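Local atomic coordinates of Ser-thr phosphatase MSPP (Mycobacterium smegmatis, PDB entry 2JFR), a protein that probably removes phosphate from phosphoserine and phosphothreonine residues of proteins, as a metal-dependent phosphatase of the PPM (PP2C) family. Residues A[16-21]-A[223-228]; A[115-120]-A[179-184]; A[108-113]-A[156-161]. One frame throughout, in Å; residues are numbered along the deposited sequence.

Contact 1. Residues A[16-21]-A[223-228]. With MN (manganese (II) ion), chain C.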
# COMPACT_ATOMS: atom_id res chain seq x y z
N PRO A 16 -19.01 0.02 -5.32
CA PRO A 16 -20.25 0.55 -5.89
C PRO A 16 -20.47 2.01 -5.64
O PRO A 16 -21.52 2.52 -6.12
CB PRO A 16 -21.29 -0.29 -5.15
CG PRO A 16 -20.69 -0.41 -3.76
CD PRO A 16 -19.26 -0.74 -4.08
N VAL A 17 -19.57 2.71 -5.00
CA VAL A 17 -19.76 4.11 -4.62
C VAL A 17 -18.92 5.02 -5.46
O VAL A 17 -19.40 5.97 -6.09
CB VAL A 17 -19.52 4.34 -3.10
CG1 VAL A 17 -19.66 5.79 -2.75
CG2 VAL A 17 -20.43 3.45 -2.26
N ARG A 18 -17.61 4.80 -5.47
CA ARG A 18 -16.69 5.66 -6.19
C ARG A 18 -16.91 5.59 -7.69
O ARG A 18 -17.13 4.53 -8.24
CB ARG A 18 -15.24 5.23 -5.90
CG ARG A 18 -14.83 5.36 -4.44
CD ARG A 18 -15.08 6.73 -3.85
NE ARG A 18 -14.65 6.76 -2.44
CZ ARG A 18 -13.51 7.24 -2.01
NH1 ARG A 18 -12.60 7.74 -2.84
NH2 ARG A 18 -13.27 7.21 -0.68
N GLU A 19 -16.77 6.75 -8.35
CA GLU A 19 -16.96 6.80 -9.77
C GLU A 19 -15.74 6.41 -10.59
O GLU A 19 -15.89 6.13 -11.80
CB GLU A 19 -17.41 8.23 -10.18
CG GLU A 19 -18.74 8.59 -9.60
CD GLU A 19 -19.24 9.94 -9.99
OE1 GLU A 19 -18.40 10.91 -9.99
OE2 GLU A 19 -20.46 10.04 -10.36
N ASN A 20 -14.59 6.29 -9.95
CA ASN A 20 -13.39 5.83 -10.57
C ASN A 20 -12.69 4.89 -9.58
O ASN A 20 -12.82 5.06 -8.38
CB ASN A 20 -12.43 6.94 -10.96
CG ASN A 20 -12.92 7.75 -12.11
OD1 ASN A 20 -13.63 8.71 -11.95
ND2 ASN A 20 -12.57 7.38 -13.31
N ASN A 21 -11.89 3.99 -10.14
CA ASN A 21 -10.91 3.24 -9.34
C ASN A 21 -9.60 3.99 -9.49
O ASN A 21 -8.92 3.93 -10.50
CB ASN A 21 -10.80 1.81 -9.78
CG ASN A 21 -9.98 1.04 -8.78
OD1 ASN A 21 -9.34 1.59 -7.91
ND2 ASN A 21 -10.05 -0.29 -8.89
N SER A 223 -17.38 1.54 0.25
CA SER A 223 -17.37 2.99 0.18
C SER A 223 -16.17 3.54 -0.57
O SER A 223 -16.24 4.66 -1.05
CB SER A 223 -17.45 3.61 1.56
OG SER A 223 -16.36 3.26 2.37
N ASP A 224 -15.08 2.79 -0.60
CA ASP A 224 -13.87 3.19 -1.29
C ASP A 224 -13.44 2.08 -2.23
O ASP A 224 -13.89 0.95 -2.13
CB ASP A 224 -12.75 3.56 -0.31
CG ASP A 224 -11.57 4.30 -0.86
OD1 ASP A 224 -11.61 4.73 -2.05
OD2 ASP A 224 -10.59 4.54 -0.05
N ASN A 225 -12.56 2.44 -3.14
CA ASN A 225 -11.76 1.45 -3.84
C ASN A 225 -10.94 0.62 -2.85
O ASN A 225 -10.44 1.19 -1.88
CB ASN A 225 -10.77 2.19 -4.75
CG ASN A 225 -11.33 3.25 -5.65
OD1 ASN A 225 -10.64 4.24 -5.92
ND2 ASN A 225 -12.53 3.11 -6.17
N THR A 226 -10.84 -0.67 -3.10
CA THR A 226 -9.99 -1.54 -2.29
C THR A 226 -9.04 -2.29 -3.19
O THR A 226 -9.48 -2.92 -4.16
CB THR A 226 -10.86 -2.54 -1.46
OG1 THR A 226 -11.69 -1.79 -0.58
CG2 THR A 226 -9.99 -3.47 -0.64
N THR A 227 -7.78 -2.26 -2.86
CA THR A 227 -6.73 -2.94 -3.62
C THR A 227 -5.82 -3.64 -2.65
O THR A 227 -5.41 -3.05 -1.66
CB THR A 227 -5.99 -1.92 -4.47
OG1 THR A 227 -6.94 -1.29 -5.32
CG2 THR A 227 -4.90 -2.55 -5.34
N VAL A 228 -5.48 -4.88 -2.95
CA VAL A 228 -4.68 -5.72 -2.09
C VAL A 228 -3.63 -6.46 -2.90
O VAL A 228 -3.87 -6.92 -4.02
CB VAL A 228 -5.57 -6.68 -1.29
CG1 VAL A 228 -6.42 -5.95 -0.29
CG2 VAL A 228 -6.43 -7.57 -2.20
MN MN C . -8.59 5.02 -0.53
O HOH W 1 -11.88 6.78 -5.78
O HOH W 2 -9.41 6.17 -2.23
O HOH W 3 -8.59 3.28 -1.74
O HOH W 4 -8.55 6.87 0.35
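Arg18 and Asp224 are paired by charge, with the guanidinium stacked on the carboxylate. The two planes are 12° apart, and Asp224 OD1 sits over the centre of the guanidinium. NH1 of Arg18 is 3.3 Å from Asp224 OD1, but no N-H points at that oxygen. The N-H of NE is spent elsewhere: Arg18 NE donates to Ser223 O at 3.0 Å, onto a lone pair in the carbonyl plane. A bend at chi2 (-53°) folds the Arg18 chain back over residues 223 and 224.

The other oxygen of the carboxylate, Asp224 OD2, binds manganese at 2.1 Å. Asp36 and Asp186 bind the same ion. Three waters also bind it, and one of them donates to Asn225 O. This is the acidic metal centre of the PPM fold, placed where strand 226-233 begins. The positive charge of Arg18 lies over the metal-bound aspartate and probably offsets part of its negative charge. A phosphate ion also lies next to this site.

Asn225 holds the other end of the loop. Its ND2 donates to Asn20 O at 3.0 Å and also to Gln14 O, while its OD1 accepts from Gln22 N. A water bridges Asn225 OD1 and Arg18 NH1. Asn21 OD1 comes within 3.4 Å of Asn225 CG, with the amide planes 39° apart, and itself accepts a hydrogen bond from Asp23 N. Farther out, Val17 rests its CB and both methyls against the Ser223 backbone, CG2 lying 3.9 Å from Ser223 CA.

Contact 2. Residues A[115-120]-A[179-184]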
# COMPACT_ATOMS: atom_id res chain seq x y z
N LEU A 115 1.08 -1.67 5.00
CA LEU A 115 1.66 -3.00 4.96
C LEU A 115 1.32 -3.72 6.26
O LEU A 115 1.52 -3.18 7.34
CB LEU A 115 3.17 -2.91 4.83
CG LEU A 115 3.95 -4.22 4.97
CD1 LEU A 115 3.61 -5.16 3.86
CD2 LEU A 115 5.44 -3.94 5.06
N TYR A 116 0.87 -4.96 6.12
CA TYR A 116 0.59 -5.86 7.22
C TYR A 116 1.43 -7.10 7.12
O TYR A 116 1.72 -7.57 6.00
CB TYR A 116 -0.88 -6.30 7.25
CG TYR A 116 -1.89 -5.22 7.15
CD1 TYR A 116 -2.50 -4.66 8.25
CD2 TYR A 116 -2.26 -4.70 5.88
CE1 TYR A 116 -3.46 -3.64 8.10
CE2 TYR A 116 -3.20 -3.73 5.73
CZ TYR A 116 -3.79 -3.19 6.83
OH TYR A 116 -4.72 -2.18 6.66
N ARG A 117 1.74 -7.69 8.26
CA ARG A 117 2.29 -9.05 8.32
C ARG A 117 1.25 -9.93 8.94
O ARG A 117 0.66 -9.60 9.94
CB ARG A 117 3.55 -9.10 9.14
CG ARG A 117 4.21 -10.49 9.15
CD ARG A 117 5.43 -10.56 10.05
NE ARG A 117 4.98 -10.28 11.40
CZ ARG A 117 5.65 -9.64 12.32
NH1 ARG A 117 6.90 -9.32 12.11
NH2 ARG A 117 5.06 -9.39 13.47
N ILE A 118 1.08 -11.11 8.31
CA ILE A 118 0.19 -12.15 8.77
C ILE A 118 1.06 -13.30 9.20
O ILE A 118 1.78 -13.88 8.39
CB ILE A 118 -0.80 -12.44 7.63
CG1 ILE A 118 -1.53 -11.16 7.28
CG2 ILE A 118 -1.78 -13.57 7.94
CD1 ILE A 118 -2.09 -11.06 5.89
N ARG A 119 1.03 -13.60 10.51
CA ARG A 119 1.89 -14.60 11.11
C ARG A 119 1.11 -15.32 12.19
O ARG A 119 0.56 -14.65 13.07
CB ARG A 119 3.18 -13.95 11.68
CG ARG A 119 4.07 -14.84 12.47
CD ARG A 119 5.16 -14.00 13.20
NE ARG A 119 6.12 -13.77 12.17
CZ ARG A 119 7.26 -13.10 12.42
NH1 ARG A 119 7.46 -12.60 13.64
NH2 ARG A 119 8.09 -13.02 11.43
N ASP A 120 1.06 -16.63 12.10
CA ASP A 120 0.40 -17.48 13.12
C ASP A 120 -1.02 -17.01 13.41
O ASP A 120 -1.51 -16.95 14.52
CB ASP A 120 1.18 -17.41 14.45
CG ASP A 120 2.57 -17.89 14.41
OD1 ASP A 120 2.87 -18.70 13.49
OD2 ASP A 120 3.39 -17.50 15.32
N ASP A 179 5.58 -16.50 6.70
CA ASP A 179 4.81 -15.27 6.83
C ASP A 179 4.11 -14.94 5.54
O ASP A 179 4.53 -15.33 4.44
CB ASP A 179 5.71 -14.13 7.25
CG ASP A 179 6.29 -14.19 8.61
OD1 ASP A 179 5.75 -14.89 9.47
OD2 ASP A 179 7.27 -13.48 8.83
N ARG A 180 3.06 -14.15 5.65
CA ARG A 180 2.38 -13.55 4.55
C ARG A 180 2.45 -12.03 4.73
O ARG A 180 2.22 -11.55 5.84
CB ARG A 180 0.94 -14.03 4.45
CG ARG A 180 0.09 -13.29 3.46
CD ARG A 180 -1.28 -13.93 3.33
NE ARG A 180 -1.17 -15.14 2.51
CZ ARG A 180 -2.18 -15.95 2.27
NH1 ARG A 180 -3.37 -15.71 2.79
NH2 ARG A 180 -1.97 -17.01 1.52
N LEU A 181 2.75 -11.31 3.66
CA LEU A 181 2.66 -9.86 3.68
C LEU A 181 1.44 -9.45 2.88
O LEU A 181 1.11 -10.06 1.87
CB LEU A 181 3.92 -9.24 3.06
CG LEU A 181 5.21 -9.60 3.73
CD1 LEU A 181 6.37 -8.92 3.02
CD2 LEU A 181 5.23 -9.22 5.22
N LEU A 182 0.80 -8.39 3.33
CA LEU A 182 -0.34 -7.78 2.66
C LEU A 182 -0.10 -6.33 2.53
O LEU A 182 0.11 -5.65 3.56
CB LEU A 182 -1.62 -8.06 3.45
CG LEU A 182 -2.89 -7.24 3.00
CD1 LEU A 182 -3.33 -7.63 1.63
CD2 LEU A 182 -4.03 -7.46 4.01
N ILE A 183 -0.18 -5.79 1.33
CA ILE A 183 -0.23 -4.36 1.11
C ILE A 183 -1.67 -4.03 0.72
O ILE A 183 -2.22 -4.71 -0.15
CB ILE A 183 0.72 -3.85 0.03
CG1 ILE A 183 2.12 -4.44 0.15
CG2 ILE A 183 0.75 -2.35 0.06
CD1 ILE A 183 3.00 -4.11 -1.04
N SER A 184 -2.29 -3.03 1.32
CA SER A 184 -3.65 -2.68 0.97
C SER A 184 -3.80 -1.18 0.88
O SER A 184 -3.18 -0.43 1.60
CB SER A 184 -4.57 -3.23 2.02
OG SER A 184 -5.93 -3.06 1.67
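Tyr116 and Leu182 lie side by side and point the same way from neighbouring antiparallel strands. Tyr116 CD2 meets Leu182 CD2 at 3.8 Å; the leucine methyl sits above the ring plane, off the CD2 side of the ring. Ser184 CB reaches the ring edge at CE2. Ile118 and Arg180 are aligned in the same manner on this face. Ile118 CD1 lies 3.9 Å from both Leu182 CB and Arg180 CD, while the Arg180 guanidinium runs on to Asp232 and the carbonyl of Ser203.

The backbones make Tyr116-Leu182 and Ile118-Arg180 hydrogen-bonded pairs, each with two N-H to O bonds. On the opposite face, Leu115 CD1 packs 4.1 Å from Ile183 CG1. These are neighbouring strands in one of the two antiparallel sheets of the PPM fold.

At the Arg119 end of the pair of strands, Arg119 grips Asp179 side-on. Its NE donates to Asp179 OD1 at 2.9 Å, and its NH2 to Asp179 OD2 at 2.8 Å on the syn lone pair. The bend at chi3 (-80°) turns the guanidinium to the carboxylate. Arg117 NE lies over the centre of the Arg119 guanidinium, and Arg117 itself pairs with Glu124. Asp179 OD2 also accepts from Gly176 N. With one nitrogen on each oxygen, the pair fixes the carboxylate, and the nearby acids probably offset the closeness of the two positive groups.

Contact 3. Residues A[108-113]-A[156-161]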
# COMPACT_ATOMS: atom_id res chain seq x y z
N VAL A 108 8.97 0.95 1.73
CA VAL A 108 9.03 2.39 1.56
C VAL A 108 7.58 2.85 1.43
O VAL A 108 6.84 2.32 0.61
CB VAL A 108 9.85 2.76 0.32
CG1 VAL A 108 9.89 4.29 0.18
CG2 VAL A 108 11.24 2.17 0.37
N ASN A 109 7.17 3.83 2.25
CA ASN A 109 5.76 4.16 2.27
C ASN A 109 5.54 5.63 2.55
O ASN A 109 6.22 6.29 3.33
CB ASN A 109 5.00 3.30 3.27
CG ASN A 109 5.45 3.47 4.77
OD1 ASN A 109 4.69 4.03 5.55
ND2 ASN A 109 6.64 3.01 5.03
N ILE A 110 4.51 6.14 1.87
CA ILE A 110 4.03 7.50 2.03
C ILE A 110 2.53 7.47 1.90
O ILE A 110 1.98 6.94 0.92
CB ILE A 110 4.78 8.43 1.03
CG1 ILE A 110 4.47 9.89 1.37
CG2 ILE A 110 4.57 8.05 -0.41
CD1 ILE A 110 5.30 10.87 0.62
N GLY A 111 1.84 8.02 2.88
CA GLY A 111 0.41 8.05 2.88
C GLY A 111 -0.15 6.98 3.81
O GLY A 111 0.40 6.75 4.88
N ASP A 112 -1.27 6.36 3.43
CA ASP A 112 -2.03 5.51 4.33
C ASP A 112 -2.48 4.19 3.69
O ASP A 112 -3.53 3.68 4.07
CB ASP A 112 -3.25 6.26 4.90
CG ASP A 112 -4.30 6.56 3.86
OD1 ASP A 112 -4.04 6.39 2.65
OD2 ASP A 112 -5.39 6.99 4.33
N SER A 113 -1.67 3.64 2.81
CA SER A 113 -1.95 2.31 2.25
C SER A 113 -1.11 1.28 2.98
O SER A 113 0.08 1.15 2.68
CB SER A 113 -1.63 2.30 0.76
OG SER A 113 -2.38 3.28 0.05
N LEU A 156 -4.71 13.26 4.49
CA LEU A 156 -3.33 12.85 4.44
C LEU A 156 -2.41 13.93 4.94
O LEU A 156 -2.61 15.12 4.69
CB LEU A 156 -2.92 12.49 3.03
CG LEU A 156 -3.64 11.27 2.42
CD1 LEU A 156 -3.27 11.13 0.99
CD2 LEU A 156 -3.32 9.99 3.20
N THR A 157 -1.30 13.54 5.57
CA THR A 157 -0.25 14.45 5.96
C THR A 157 0.99 14.33 5.09
O THR A 157 1.85 15.21 5.14
CB THR A 157 0.13 14.26 7.43
OG1 THR A 157 0.52 12.90 7.59
CG2 THR A 157 -1.00 14.64 8.34
N ARG A 158 1.09 13.27 4.26
CA ARG A 158 2.15 13.12 3.31
C ARG A 158 1.55 12.42 2.09
O ARG A 158 0.69 11.57 2.25
CB ARG A 158 3.35 12.29 3.75
CG ARG A 158 4.00 12.67 5.04
CD ARG A 158 5.25 11.85 5.31
NE ARG A 158 5.53 11.55 6.66
CZ ARG A 158 6.37 10.66 7.16
NH1 ARG A 158 7.15 9.99 6.30
NH2 ARG A 158 6.46 10.48 8.47
N ALA A 159 2.01 12.82 0.91
CA ALA A 159 1.52 12.23 -0.33
C ALA A 159 2.55 12.41 -1.38
O ALA A 159 3.37 13.34 -1.34
CB ALA A 159 0.21 12.85 -0.74
N LEU A 160 2.50 11.55 -2.39
CA LEU A 160 3.34 11.61 -3.54
C LEU A 160 2.68 12.39 -4.64
O LEU A 160 1.49 12.28 -4.92
CB LEU A 160 3.68 10.16 -3.93
CG LEU A 160 4.70 9.97 -5.03
CD1 LEU A 160 5.50 8.70 -4.85
CD2 LEU A 160 4.02 9.99 -6.40
N GLY A 161 3.51 13.22 -5.31
CA GLY A 161 3.08 13.93 -6.46
C GLY A 161 2.53 15.32 -6.24
O GLY A 161 2.10 15.95 -7.20
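Ile110, the last residue of strand 106-110, carries most of the apolar contact with the loop 156-161. Its CG1 lies 3.6 Å from Arg158 CB, the two side chains meeting at a slant. Placing CG1 anti to the backbone N (chi1 -169°) directs this branch at the loop. CD1 continues along the loop backbone and comes within 3.7 Å of Ala159 O. The other branch, CG2, touches Leu160 CB at 4.2 Å, with the two side chains at about a right angle. Of the Arg158 side chain, CB makes the contact. Its guanidinium extends to a salt bridge with Asp169.

Gly111 follows, with its CA 3.6 Å from Arg158 O in a CA-H...O contact. The backbone turns here with phi positive (102°), a conformation open to glycine. Gly111 N is hydrogen-bonded to His130 ND1. Here the chain leaves the sheet that contains strand 106-110 and enters the turn that carries the metal-binding Asp112, while the loop 156-161 passes beside it.

Asp112 comes next and belongs to a third metal site seen in this protein, whose ion is not bound to the chain in this model. Leu156 CD2 sits over the face of the carboxylate, 3.6 Å from Asp112 CG and almost equally near both oxygens. The methyl thus packs on a carboxylate that lies beside Asp186. Leu156 itself also touches Phe38 of strand 31-38.

How the contacts relate
Contacts 1 and 2 reach the same antiparallel sheet, in which strands 226-233 and 180-184 are neighbours. Val228 CB of contact 1 packs 3.8 Å from Leu182 CD1 of contact 2. Contact 3 involves the other sheet. Its segment 108-113 is followed in the chain by strand 115-119 of contact 2, and Ser113 CB lies 3.3 Å from Ser184 O. Contacts 1 and 3 do not touch, their nearest atoms being about 7 Å apart, yet both border the metal centre. Asp224 and Asp112 each have side chains about 3 Å from that of Asp186. Contact 2 is farther off, with the Ser184 side chain about 9 Å from manganese.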